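Long-range contacts in putative rhamnosidase (PDB 3W5N), which hydrolyses terminal alpha-L-rhamnose from plant flavonoid glycosides and gum arabic, and also holds the sugar in a calcium-dependent carbohydrate-binding module: residues W158-V163 with D266-P271; D179-V184 with A192-E197; G639-I644 with A693-A698; T849-T854 with H916-S921. One frame throughout, in Å; residues are numbered along the deposited sequence.

Contact 1 of 4, residues W158-V163 with D266-P271; sequences WFRRTV and DGWREP. With RAM (alpha-L-rhamnopyranose), chain F.
Arg160 reaches from its strand into the loop 266-271 and threads NH1 between two backbone carbonyls, 2.7 Å from Glu270 O and 2.8 Å from Trp268 O. Both oxygens lie near the edge of the guanidinium, while NH1 stands above the plane of each carbonyl. The chain runs straight to CD and then bends (chi3 51°), which swings the flat group along the loop. An arginine suits this place because its fan of N-H groups can bind several carbonyls at once; its NE goes to Asp275 in a salt bridge. The loop presents those carbonyls by a type I turn from Gly267 to Glu270, closed by Glu270 N and Gly267 O at 2.8 Å, and the positive phi of Gly267 is one that a side chain would resist.

Beside this grip the packing is tight. Trp158 sets its edge on the face of Trp268 in a T-shaped pair, planes at 84°, with Trp158 CD1 3.5 Å from Trp268 CZ2. Arg269 CG covers the opposite face of Trp268, and its guanidinium continues to Ser185.

The other end is looser. Glu270 is exposed at the surface of the chain and Pro271 lies at the margin, where a rhamnose O4 is 3.0 Å from Thr162 OG1; the modelled approach of this sugar to Pro271 O is too short to be trusted.

In the carbohydrate-binding module, strand 156-165 runs between strands 218-227 and 258-260. Loop 266-271 covers one face of that sheet, with Trp268 on Ala223, while Phe159 turns the other way to meet Trp236 of strand 235-244.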
# COMPACT_ATOMS: atom_id res chain seq x y z
N TRP A 158 47.26 1.34 2.59
CA TRP A 158 47.13 2.50 3.47
C TRP A 158 47.50 3.78 2.74
O TRP A 158 48.37 3.78 1.86
CB TRP A 158 48.04 2.30 4.70
CG TRP A 158 47.65 1.08 5.52
CD1 TRP A 158 46.85 1.06 6.63
CD2 TRP A 158 48.07 -0.29 5.31
NE1 TRP A 158 46.73 -0.23 7.11
CE2 TRP A 158 47.46 -1.07 6.32
CE3 TRP A 158 48.88 -0.92 4.36
CZ2 TRP A 158 47.64 -2.46 6.41
CZ3 TRP A 158 49.05 -2.31 4.45
CH2 TRP A 158 48.42 -3.06 5.46
N PHE A 159 46.83 4.88 3.09
CA PHE A 159 46.89 6.14 2.36
C PHE A 159 46.82 7.30 3.32
O PHE A 159 46.07 7.25 4.33
CB PHE A 159 45.70 6.28 1.36
CG PHE A 159 45.59 5.13 0.40
CD1 PHE A 159 44.97 3.94 0.80
CD2 PHE A 159 46.11 5.22 -0.89
CE1 PHE A 159 44.88 2.85 -0.05
CE2 PHE A 159 46.02 4.13 -1.76
CZ PHE A 159 45.40 2.94 -1.34
N ARG A 160 47.60 8.34 2.99
CA ARG A 160 47.67 9.57 3.78
C ARG A 160 47.72 10.80 2.90
O ARG A 160 48.30 10.78 1.81
CB ARG A 160 48.92 9.57 4.66
CG ARG A 160 48.79 8.76 5.94
CD ARG A 160 50.07 8.75 6.76
NE ARG A 160 50.59 10.10 6.99
CZ ARG A 160 50.31 10.84 8.06
NH1 ARG A 160 49.54 10.36 9.02
NH2 ARG A 160 50.82 12.07 8.17
N ARG A 161 47.12 11.87 3.40
CA ARG A 161 47.19 13.16 2.72
C ARG A 161 47.07 14.24 3.78
O ARG A 161 46.20 14.17 4.63
CB ARG A 161 46.02 13.27 1.75
CG ARG A 161 45.84 14.62 1.10
CD ARG A 161 46.75 14.72 -0.09
NE ARG A 161 46.31 15.76 -1.00
CZ ARG A 161 46.91 16.93 -1.16
NH1 ARG A 161 48.02 17.22 -0.46
NH2 ARG A 161 46.42 17.80 -2.03
N THR A 162 47.97 15.21 3.74
CA THR A 162 47.80 16.41 4.56
C THR A 162 47.47 17.56 3.64
O THR A 162 48.23 17.86 2.71
CB THR A 162 49.07 16.74 5.36
OG1 THR A 162 49.39 15.63 6.20
CG2 THR A 162 48.83 17.98 6.22
N VAL A 163 46.34 18.22 3.93
CA VAL A 163 45.86 19.32 3.11
C VAL A 163 45.65 20.58 3.92
O VAL A 163 45.20 20.52 5.06
CB VAL A 163 44.57 18.95 2.37
CG1 VAL A 163 44.88 17.99 1.24
CG2 VAL A 163 43.51 18.39 3.32
N ASP A 266 51.81 1.94 14.48
CA ASP A 266 50.67 2.68 14.97
C ASP A 266 50.99 4.15 15.13
O ASP A 266 52.14 4.53 15.36
CB ASP A 266 49.97 2.06 16.18
CG ASP A 266 48.61 1.49 15.81
OD1 ASP A 266 47.69 2.31 15.52
OD2 ASP A 266 48.47 0.25 15.75
N GLY A 267 49.96 4.96 14.93
CA GLY A 267 50.13 6.39 14.85
C GLY A 267 50.05 6.85 13.42
O GLY A 267 50.12 8.04 13.16
N TRP A 268 49.90 5.90 12.48
CA TRP A 268 49.88 6.22 11.04
C TRP A 268 48.73 7.11 10.62
O TRP A 268 48.78 7.72 9.55
CB TRP A 268 49.92 4.95 10.17
CG TRP A 268 48.62 4.22 10.14
CD1 TRP A 268 48.17 3.30 11.06
CD2 TRP A 268 47.58 4.35 9.16
NE1 TRP A 268 46.92 2.85 10.71
CE2 TRP A 268 46.54 3.48 9.55
CE3 TRP A 268 47.43 5.12 8.00
CZ2 TRP A 268 45.36 3.35 8.81
CZ3 TRP A 268 46.25 5.00 7.27
CH2 TRP A 268 45.23 4.12 7.68
N ARG A 269 47.67 7.17 11.43
CA ARG A 269 46.58 8.09 11.15
C ARG A 269 46.83 9.49 11.71
O ARG A 269 46.11 10.41 11.38
CB ARG A 269 45.24 7.53 11.65
CG ARG A 269 44.84 6.22 11.00
CD ARG A 269 43.45 5.78 11.45
NE ARG A 269 43.02 4.58 10.73
CZ ARG A 269 42.30 4.55 9.59
NH1 ARG A 269 41.90 5.67 8.99
NH2 ARG A 269 41.99 3.37 9.05
N GLU A 270 47.87 9.65 12.53
CA GLU A 270 48.10 10.94 13.20
C GLU A 270 48.79 11.97 12.30
O GLU A 270 49.61 11.59 11.45
CB GLU A 270 48.95 10.75 14.47
CG GLU A 270 48.36 9.78 15.49
CD GLU A 270 47.02 10.22 16.05
OE1 GLU A 270 46.75 11.44 16.12
OE2 GLU A 270 46.22 9.34 16.43
N PRO A 271 48.51 13.27 12.52
CA PRO A 271 49.15 14.34 11.75
C PRO A 271 50.67 14.25 11.62
O PRO A 271 51.17 14.40 10.50
CB PRO A 271 48.75 15.60 12.52
CG PRO A 271 47.38 15.26 13.02
CD PRO A 271 47.40 13.79 13.35
C1 RAM F . 55.32 17.83 8.44
C2 RAM F . 54.96 16.32 8.55
C3 RAM F . 53.47 16.35 8.90
C4 RAM F . 52.64 16.96 7.75
C5 RAM F . 53.15 18.39 7.44
C6 RAM F . 52.51 18.96 6.17
O1 RAM F . 55.04 18.62 9.61
O2 RAM F . 55.33 15.87 7.25
O3 RAM F . 52.94 15.08 9.30
O4 RAM F . 51.25 16.93 8.11
O5 RAM F . 54.60 18.42 7.33

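Contact 2 of 4, residues D179-V184 with A192-E197; sequences DNVYAV and ARTDLE. With CA (calcium ion), chain B; RAM (alpha-L-rhamnopyranose), chain D.
Tyr182 and Thr194 are joined through backbone and side chain together. Thr194 N gives a bond of 2.8 Å to Tyr182 O, and Tyr182 N gives one of 3.1 Å to Thr194 OG1, so a threonine hydroxyl does what a main-chain oxygen would do in a regular strand pair. Farther along, Val184 N meets Ala192 O at 2.9 Å.

From CB, the tyrosine side chain starts between its own backbone N and carbonyl carbon (chi1 63°), which lays the ring alongside the neighbouring strand. CG passes Thr194 OG1 and Tyr182 CD2 comes to 3.5 Å from that OG1. Tyr182 CE2 then meets Thr194 CG2 at 3.7 Å. Across the ring, Tyr182 CE1 faces Ala192 CB at 4.1 Å. CZ stays over the threonine methyl. Tyr182 OH ends 2.8 Å from a water that also bonds weakly to Arg193 O. With an alanine in place of Tyr182, the Thr194 methyl would probably lose its support, a gap would open beside Ala192, and this water would be left without its hydroxyl partner.

On the other face Arg193 lays its guanidinium over Ala183 CB and pairs with Glu190, and Val181 packs on Leu196. Before the strand lies the sugar site of the CBM67 module, whose rhamnose binding depends on calcium: Asp179 OD1 binds the ion at 2.3 Å, Asn180 OD1 binds it too, and Asn180 ND2 holds rhamnose O3. Asn228 and Pro233 O complete the protein ligands.

The antiparallel hairpin edges a five-stranded sheet, with 181-186 next to strand 218-227, and Tyr182 and Val184 pack on Ile176 of strand 169-179 in the facing sheet.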
# COMPACT_ATOMS: atom_id res chain seq x y z
N ASP A 179 36.30 0.05 -3.61
CA ASP A 179 36.31 -1.32 -4.03
C ASP A 179 37.49 -1.97 -3.28
O ASP A 179 38.64 -1.81 -3.72
CB ASP A 179 36.52 -1.36 -5.56
CG ASP A 179 36.57 -2.77 -6.11
OD1 ASP A 179 36.65 -3.71 -5.31
OD2 ASP A 179 36.51 -2.93 -7.35
N ASN A 180 37.27 -2.70 -2.18
CA ASN A 180 35.94 -3.08 -1.66
C ASN A 180 35.47 -2.40 -0.38
O ASN A 180 34.26 -2.20 -0.21
CB ASN A 180 35.89 -4.61 -1.46
CG ASN A 180 35.84 -5.34 -2.78
OD1 ASN A 180 36.86 -5.85 -3.27
ND2 ASN A 180 34.65 -5.36 -3.39
N VAL A 181 36.39 -2.06 0.52
CA VAL A 181 36.00 -1.45 1.81
C VAL A 181 37.04 -0.42 2.25
O VAL A 181 38.18 -0.43 1.76
CB VAL A 181 35.81 -2.50 2.94
CG1 VAL A 181 34.66 -3.45 2.63
CG2 VAL A 181 37.10 -3.26 3.23
N TYR A 182 36.65 0.47 3.17
CA TYR A 182 37.53 1.54 3.65
C TYR A 182 37.29 1.86 5.13
O TYR A 182 36.26 1.49 5.71
CB TYR A 182 37.36 2.83 2.83
CG TYR A 182 35.96 3.40 2.95
CD1 TYR A 182 35.62 4.29 3.97
CD2 TYR A 182 34.97 3.02 2.05
CE1 TYR A 182 34.33 4.79 4.08
CE2 TYR A 182 33.68 3.51 2.15
CZ TYR A 182 33.37 4.39 3.17
OH TYR A 182 32.09 4.86 3.25
N ALA A 183 38.27 2.54 5.72
CA ALA A 183 38.11 3.21 7.01
C ALA A 183 38.87 4.52 6.89
O ALA A 183 40.07 4.52 6.58
CB ALA A 183 38.67 2.34 8.12
N VAL A 184 38.17 5.63 7.10
CA VAL A 184 38.75 6.96 6.87
C VAL A 184 38.74 7.76 8.16
O VAL A 184 37.78 7.68 8.94
CB VAL A 184 38.04 7.71 5.70
CG1 VAL A 184 36.52 7.73 5.87
CG2 VAL A 184 38.62 9.10 5.50
N ALA A 192 34.32 7.41 9.24
CA ALA A 192 33.50 6.48 8.46
C ALA A 192 34.25 5.20 8.14
O ALA A 192 35.47 5.21 8.04
CB ALA A 192 33.03 7.13 7.16
N ARG A 193 33.51 4.11 8.01
CA ARG A 193 34.09 2.83 7.60
C ARG A 193 33.04 1.93 6.98
O ARG A 193 31.84 2.10 7.20
CB ARG A 193 34.77 2.12 8.77
CG ARG A 193 33.85 1.38 9.74
CD ARG A 193 34.57 0.26 10.50
NE ARG A 193 35.82 0.69 11.13
CZ ARG A 193 37.03 0.24 10.82
NH1 ARG A 193 37.20 -0.68 9.87
NH2 ARG A 193 38.09 0.70 11.46
N THR A 194 33.50 0.98 6.16
CA THR A 194 32.66 -0.10 5.69
C THR A 194 33.36 -1.41 6.00
O THR A 194 34.59 -1.45 6.17
CB THR A 194 32.32 0.00 4.18
OG1 THR A 194 33.53 0.15 3.42
CG2 THR A 194 31.40 1.20 3.92
N ASP A 195 32.59 -2.49 6.11
CA ASP A 195 33.12 -3.75 6.61
C ASP A 195 33.08 -4.87 5.57
O ASP A 195 32.09 -5.01 4.85
CB ASP A 195 32.39 -4.16 7.90
CG ASP A 195 32.67 -3.19 9.06
OD1 ASP A 195 33.85 -2.87 9.32
OD2 ASP A 195 31.70 -2.75 9.71
N LEU A 196 34.15 -5.65 5.50
CA LEU A 196 34.24 -6.73 4.51
C LEU A 196 33.08 -7.71 4.59
O LEU A 196 32.45 -8.01 3.57
CB LEU A 196 35.58 -7.48 4.59
CG LEU A 196 36.68 -7.10 3.59
CD1 LEU A 196 37.85 -8.07 3.66
CD2 LEU A 196 36.13 -7.02 2.17
N GLU A 197 32.77 -8.17 5.80
CA GLU A 197 31.70 -9.16 5.99
C GLU A 197 30.29 -8.65 5.66
O GLU A 197 29.34 -9.44 5.62
CB GLU A 197 31.77 -9.84 7.37
CG GLU A 197 32.50 -9.05 8.45
CD GLU A 197 31.68 -7.91 9.02
OE1 GLU A 197 30.43 -7.97 8.97
OE2 GLU A 197 32.29 -6.94 9.53
CA CA B . 37.60 -5.81 -5.64
C1 RAM D . 32.49 -6.97 -8.04
C2 RAM D . 33.20 -7.04 -6.68
C3 RAM D . 34.72 -6.85 -6.86
C4 RAM D . 35.03 -5.56 -7.62
C5 RAM D . 34.31 -5.56 -8.97
C6 RAM D . 34.45 -4.22 -9.70
O1 RAM D . 32.80 -8.16 -8.79
O2 RAM D . 32.64 -6.00 -5.87
O3 RAM D . 35.49 -6.86 -5.65
O4 RAM D . 36.48 -5.51 -7.69
O5 RAM D . 32.89 -5.82 -8.80
O HOH W 1 32.86 -0.10 0.77
O HOH W 2 30.46 4.71 5.51
O HOH W 3 38.24 -7.99 -6.48

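Contact 3 of 4, residues G639-I644 with A693-A698; sequences GWTGDI and AGWGDA. With RAM (alpha-L-rhamnopyranose), chain C.
Trp695 lies flat against the start of a helix: Gly642 CA stands 3.5 Å from the centroid of its five-membered ring, only 2° off the normal, a CH-pi contact. Any side chain at Gly642 would run into the indole, so glycine suits the place. Gly694, at a positive phi that a side chain would resist, turns the chain into Trp695.

Trp640 is set almost perpendicular to this ring, planes at 88°. The two indoles meet rim to rim, Trp640 CE3 lying 3.5 Å from Trp695 NE1, and neither covers the other. The result is a corner that receives rhamnose. Trp640 offers it a face, with sugar C5 riding 3.5 Å above the plane, while Trp695 offers an edge, NE1 donating to O4 at 3.0 Å. The same O4 donates to Asp643 OD1 at 2.6 Å, and O3 gives a bond of 2.7 Å to OD2. Asp643 turns CG anti to its carbonyl carbon (chi1 -56°), which brings both carboxylate oxygens to the sugar. Trp640 NE1 is bonded to Glu636, the probable proton donor. An alanine at Trp640 is likely to cost the sugar its apolar floor, leaving the rim of Trp695 unsupported and Glu636 without its indole partner.

Beside the indole of Trp695, at its backbone end, Ala698 CB packs 3.4 Å from Thr641 O, and Thr641 OG1 bonds to Asp680 O. Trp640 takes the N-cap position of helix 641-654, and the loop 693-698 leads into helix 698-710, both in the (alpha/alpha)6 barrel of family 78; Thr641 and Ile644 rest on helix 658-671.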
# COMPACT_ATOMS: atom_id res chain seq x y z
N GLY A 639 2.99 -4.43 -5.01
CA GLY A 639 1.60 -4.83 -5.33
C GLY A 639 1.51 -6.27 -5.83
O GLY A 639 1.27 -6.51 -7.03
N TRP A 640 1.72 -7.22 -4.92
CA TRP A 640 1.80 -8.64 -5.25
C TRP A 640 0.45 -9.19 -5.67
O TRP A 640 -0.52 -9.11 -4.92
CB TRP A 640 2.35 -9.44 -4.08
CG TRP A 640 3.84 -9.45 -4.05
CD1 TRP A 640 4.66 -8.65 -3.31
CD2 TRP A 640 4.70 -10.33 -4.79
NE1 TRP A 640 5.97 -8.97 -3.53
CE2 TRP A 640 6.03 -9.99 -4.45
CE3 TRP A 640 4.47 -11.36 -5.71
CZ2 TRP A 640 7.14 -10.65 -5.00
CZ3 TRP A 640 5.56 -12.02 -6.26
CH2 TRP A 640 6.88 -11.67 -5.90
N THR A 641 0.39 -9.72 -6.89
CA THR A 641 -0.87 -10.18 -7.46
C THR A 641 -1.45 -11.38 -6.71
O THR A 641 -2.64 -11.42 -6.41
CB THR A 641 -0.69 -10.53 -8.95
OG1 THR A 641 0.39 -11.47 -9.08
CG2 THR A 641 -0.37 -9.30 -9.75
N GLY A 642 -0.62 -12.36 -6.39
CA GLY A 642 -1.09 -13.53 -5.67
C GLY A 642 -1.78 -13.20 -4.36
O GLY A 642 -2.86 -13.75 -4.06
N ASP A 643 -1.15 -12.33 -3.57
CA ASP A 643 -1.65 -12.04 -2.22
C ASP A 643 -3.02 -11.39 -2.30
O ASP A 643 -3.91 -11.72 -1.53
CB ASP A 643 -0.69 -11.10 -1.47
CG ASP A 643 0.73 -11.65 -1.39
OD1 ASP A 643 1.25 -12.12 -2.43
OD2 ASP A 643 1.33 -11.60 -0.28
N ILE A 644 -3.19 -10.45 -3.23
CA ILE A 644 -4.50 -9.78 -3.34
C ILE A 644 -5.56 -10.68 -4.00
O ILE A 644 -6.74 -10.61 -3.63
CB ILE A 644 -4.42 -8.35 -3.95
CG1 ILE A 644 -5.76 -7.62 -3.81
CG2 ILE A 644 -4.00 -8.40 -5.42
CD1 ILE A 644 -6.31 -7.51 -2.40
N ALA A 693 0.65 -18.71 -12.63
CA ALA A 693 -0.64 -19.21 -12.14
C ALA A 693 -0.87 -18.87 -10.69
O ALA A 693 -0.01 -19.13 -9.85
CB ALA A 693 -0.70 -20.73 -12.32
N GLY A 694 -2.05 -18.32 -10.38
CA GLY A 694 -2.41 -17.92 -9.01
C GLY A 694 -1.97 -16.50 -8.69
O GLY A 694 -2.39 -15.93 -7.69
N TRP A 695 -1.09 -15.95 -9.52
CA TRP A 695 -0.56 -14.61 -9.32
C TRP A 695 -1.19 -13.72 -10.41
O TRP A 695 -2.13 -13.00 -10.11
CB TRP A 695 1.00 -14.60 -9.30
CG TRP A 695 1.53 -14.75 -7.88
CD1 TRP A 695 2.17 -13.79 -7.15
CD2 TRP A 695 1.40 -15.89 -7.01
NE1 TRP A 695 2.46 -14.26 -5.89
CE2 TRP A 695 2.00 -15.55 -5.78
CE3 TRP A 695 0.88 -17.18 -7.17
CZ2 TRP A 695 2.05 -16.43 -4.70
CZ3 TRP A 695 0.94 -18.07 -6.10
CH2 TRP A 695 1.52 -17.69 -4.88
N GLY A 696 -0.76 -13.86 -11.66
CA GLY A 696 -1.31 -13.07 -12.77
C GLY A 696 -2.82 -13.19 -12.86
O GLY A 696 -3.52 -12.25 -13.30
N ASP A 697 -3.36 -14.33 -12.40
CA ASP A 697 -4.80 -14.54 -12.41
C ASP A 697 -5.59 -13.52 -11.59
O ASP A 697 -6.82 -13.45 -11.71
CB ASP A 697 -5.14 -15.96 -11.98
CG ASP A 697 -4.60 -16.97 -12.95
OD1 ASP A 697 -5.16 -17.08 -14.07
OD2 ASP A 697 -3.58 -17.62 -12.59
N ALA A 698 -4.90 -12.71 -10.77
CA ALA A 698 -5.59 -11.64 -10.07
C ALA A 698 -6.31 -10.70 -11.04
O ALA A 698 -7.31 -10.09 -10.67
CB ALA A 698 -4.63 -10.87 -9.17
C1 RAM C . 6.96 -12.87 -1.15
C2 RAM C . 5.93 -11.72 -1.19
C3 RAM C . 4.50 -12.23 -1.44
C4 RAM C . 4.38 -13.54 -2.24
C5 RAM C . 5.63 -13.70 -3.05
C6 RAM C . 5.49 -14.98 -3.90
O1 RAM C . 8.29 -12.39 -1.37
O2 RAM C . 6.07 -10.94 0.03
O3 RAM C . 3.85 -12.54 -0.21
O4 RAM C . 3.25 -13.56 -3.13
O5 RAM C . 6.73 -13.85 -2.15

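Contact 4 of 4, residues T849-T854 with H916-S921; sequences TGFLGT and HYAYGS. With RAM (alpha-L-rhamnopyranose), chain C.
Gly850 O, near the rim of the Tyr919 ring, is gripped twice by one residue: Thr854 OG1 donates to it at 2.7 Å and Thr854 N at 3.1 Å. Thr849 OG1 in turn donates to Thr854 OG1, so this hydroxyl is fixed by its own bonds and lies 3.6 Å from Tyr919 CE1. Threonine suits the spot, its OG1 closing the turn while CB and CG2 pack on the tyrosine.

Phe851 is wedged between two neighbours. Its edge points at the face of Tyr919 in a T-shaped pair, planes at 87°, with CD1 3.4 Å from Tyr919 OH; Ala918 CB, a small methyl suited to lying close, sits over its face, 3.7 Å from the centroid. The far edge of Phe851 brings CZ to 4.0 Å from His916 CD2. His916 NE2 reaches rhamnose O3 at 3.0 Å and also O2, while ND1 is bonded to Ser913. Phenylalanine thus gives a polar sugar site an apolar flank.

Tyr919 also stacks on Trp897, and Phe851 meets Trp747 edge to face. Both loops line the rhamnose site of the (alpha/alpha)6 catalytic domain, His916 beside Glu895, the probable proton acceptor. They lead into helices 854-863 and 923-929, and His916 and Phe851 both touch Asp643 on helix 641-654.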
# COMPACT_ATOMS: atom_id res chain seq x y z
N THR A 849 -2.35 -26.08 4.30
CA THR A 849 -2.46 -25.28 3.09
C THR A 849 -1.59 -24.01 3.14
O THR A 849 -1.43 -23.43 4.20
CB THR A 849 -3.94 -24.87 2.86
OG1 THR A 849 -4.49 -24.30 4.06
CG2 THR A 849 -4.76 -26.09 2.49
N GLY A 850 -1.07 -23.61 1.98
CA GLY A 850 -0.36 -22.33 1.79
C GLY A 850 -1.26 -21.21 1.27
O GLY A 850 -2.45 -21.23 1.49
N PHE A 851 -0.68 -20.26 0.53
CA PHE A 851 -1.40 -19.04 0.10
C PHE A 851 -2.63 -19.32 -0.77
O PHE A 851 -3.65 -18.65 -0.64
CB PHE A 851 -0.47 -18.10 -0.68
CG PHE A 851 0.35 -17.17 0.19
CD1 PHE A 851 0.69 -17.51 1.49
CD2 PHE A 851 0.81 -15.96 -0.32
CE1 PHE A 851 1.44 -16.64 2.29
CE2 PHE A 851 1.57 -15.09 0.46
CZ PHE A 851 1.90 -15.43 1.76
N LEU A 852 -2.53 -20.34 -1.62
CA LEU A 852 -3.57 -20.60 -2.62
C LEU A 852 -4.70 -21.48 -2.08
O LEU A 852 -5.87 -21.29 -2.45
CB LEU A 852 -2.96 -21.18 -3.89
CG LEU A 852 -2.01 -20.31 -4.72
CD1 LEU A 852 -1.65 -21.07 -5.99
CD2 LEU A 852 -2.64 -18.96 -5.06
N GLY A 853 -4.33 -22.46 -1.26
CA GLY A 853 -5.29 -23.36 -0.62
C GLY A 853 -6.08 -22.74 0.51
O GLY A 853 -7.26 -23.02 0.67
N THR A 854 -5.43 -21.90 1.31
CA THR A 854 -6.08 -21.40 2.53
C THR A 854 -7.42 -20.66 2.35
O THR A 854 -8.35 -20.91 3.12
CB THR A 854 -5.09 -20.59 3.41
OG1 THR A 854 -3.99 -21.45 3.75
CG2 THR A 854 -5.78 -20.08 4.70
N HIS A 916 1.22 -9.80 6.74
CA HIS A 916 0.78 -10.20 5.39
C HIS A 916 -0.71 -10.54 5.52
O HIS A 916 -1.09 -11.27 6.47
CB HIS A 916 1.49 -11.49 4.97
CG HIS A 916 2.68 -11.29 4.07
ND1 HIS A 916 3.85 -10.69 4.50
CD2 HIS A 916 2.90 -11.67 2.79
CE1 HIS A 916 4.73 -10.69 3.51
NE2 HIS A 916 4.18 -11.27 2.46
N TYR A 917 -1.56 -10.06 4.61
CA TYR A 917 -3.00 -10.37 4.76
C TYR A 917 -3.48 -11.73 4.24
O TYR A 917 -4.61 -12.14 4.53
CB TYR A 917 -3.93 -9.25 4.24
CG TYR A 917 -3.63 -8.71 2.86
CD1 TYR A 917 -3.42 -9.56 1.76
CD2 TYR A 917 -3.58 -7.33 2.65
CE1 TYR A 917 -3.15 -9.03 0.49
CE2 TYR A 917 -3.32 -6.80 1.39
CZ TYR A 917 -3.09 -7.65 0.32
OH TYR A 917 -2.82 -7.10 -0.91
N ALA A 918 -2.61 -12.45 3.52
CA ALA A 918 -3.01 -13.70 2.83
C ALA A 918 -3.80 -14.70 3.68
O ALA A 918 -4.87 -15.18 3.26
CB ALA A 918 -1.80 -14.36 2.18
N TYR A 919 -3.30 -15.01 4.89
CA TYR A 919 -3.97 -15.99 5.75
C TYR A 919 -5.20 -15.43 6.48
O TYR A 919 -5.97 -16.17 7.11
CB TYR A 919 -2.96 -16.60 6.74
CG TYR A 919 -1.94 -17.46 6.02
CD1 TYR A 919 -2.31 -18.21 4.91
CD2 TYR A 919 -0.60 -17.54 6.44
CE1 TYR A 919 -1.41 -19.00 4.23
CE2 TYR A 919 0.31 -18.35 5.77
CZ TYR A 919 -0.11 -19.08 4.66
OH TYR A 919 0.76 -19.89 3.97
N GLY A 920 -5.38 -14.11 6.39
CA GLY A 920 -6.63 -13.47 6.81
C GLY A 920 -7.80 -13.78 5.88
O GLY A 920 -8.92 -13.35 6.12
N SER A 921 -7.53 -14.53 4.82
CA SER A 921 -8.59 -14.97 3.88
C SER A 921 -9.64 -15.88 4.51
O SER A 921 -10.70 -16.14 3.91
CB SER A 921 -7.99 -15.57 2.61
OG SER A 921 -7.18 -16.72 2.88
C1 RAM C . 6.96 -12.87 -1.15
C2 RAM C . 5.93 -11.72 -1.19
C3 RAM C . 4.50 -12.23 -1.44
C4 RAM C . 4.38 -13.54 -2.24
C5 RAM C . 5.63 -13.70 -3.05
C6 RAM C . 5.49 -14.98 -3.90
O1 RAM C . 8.29 -12.39 -1.37
O2 RAM C . 6.07 -10.94 0.03
O3 RAM C . 3.85 -12.54 -0.21
O4 RAM C . 3.25 -13.56 -3.13
O5 RAM C . 6.73 -13.85 -2.15

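How the contacts relate
The four contacts fall into two pairs, in two domains, and meet three rhamnose molecules: contacts 1 and 2 each have their own, while contacts 3 and 4 share one. Contacts 1 and 2, with centres about 17 Å apart, both reach one sheet of the carbohydrate-binding module, contact 2 nested in the loop that contact 1 closes; a probable hydrogen bond of 3.2 Å links Arg269 NH1 to Ala183 O. Contacts 3 and 4, centres about 12 Å apart, touch where Asp643 OD2 lies 3.5 Å from His916 CD2, next to the probable catalytic residues Glu636 and Glu895. Contacts 2 and 3 stay about 25 Å apart at their nearest atoms, so calcium-dependent binding and hydrolysis occupy distinct places.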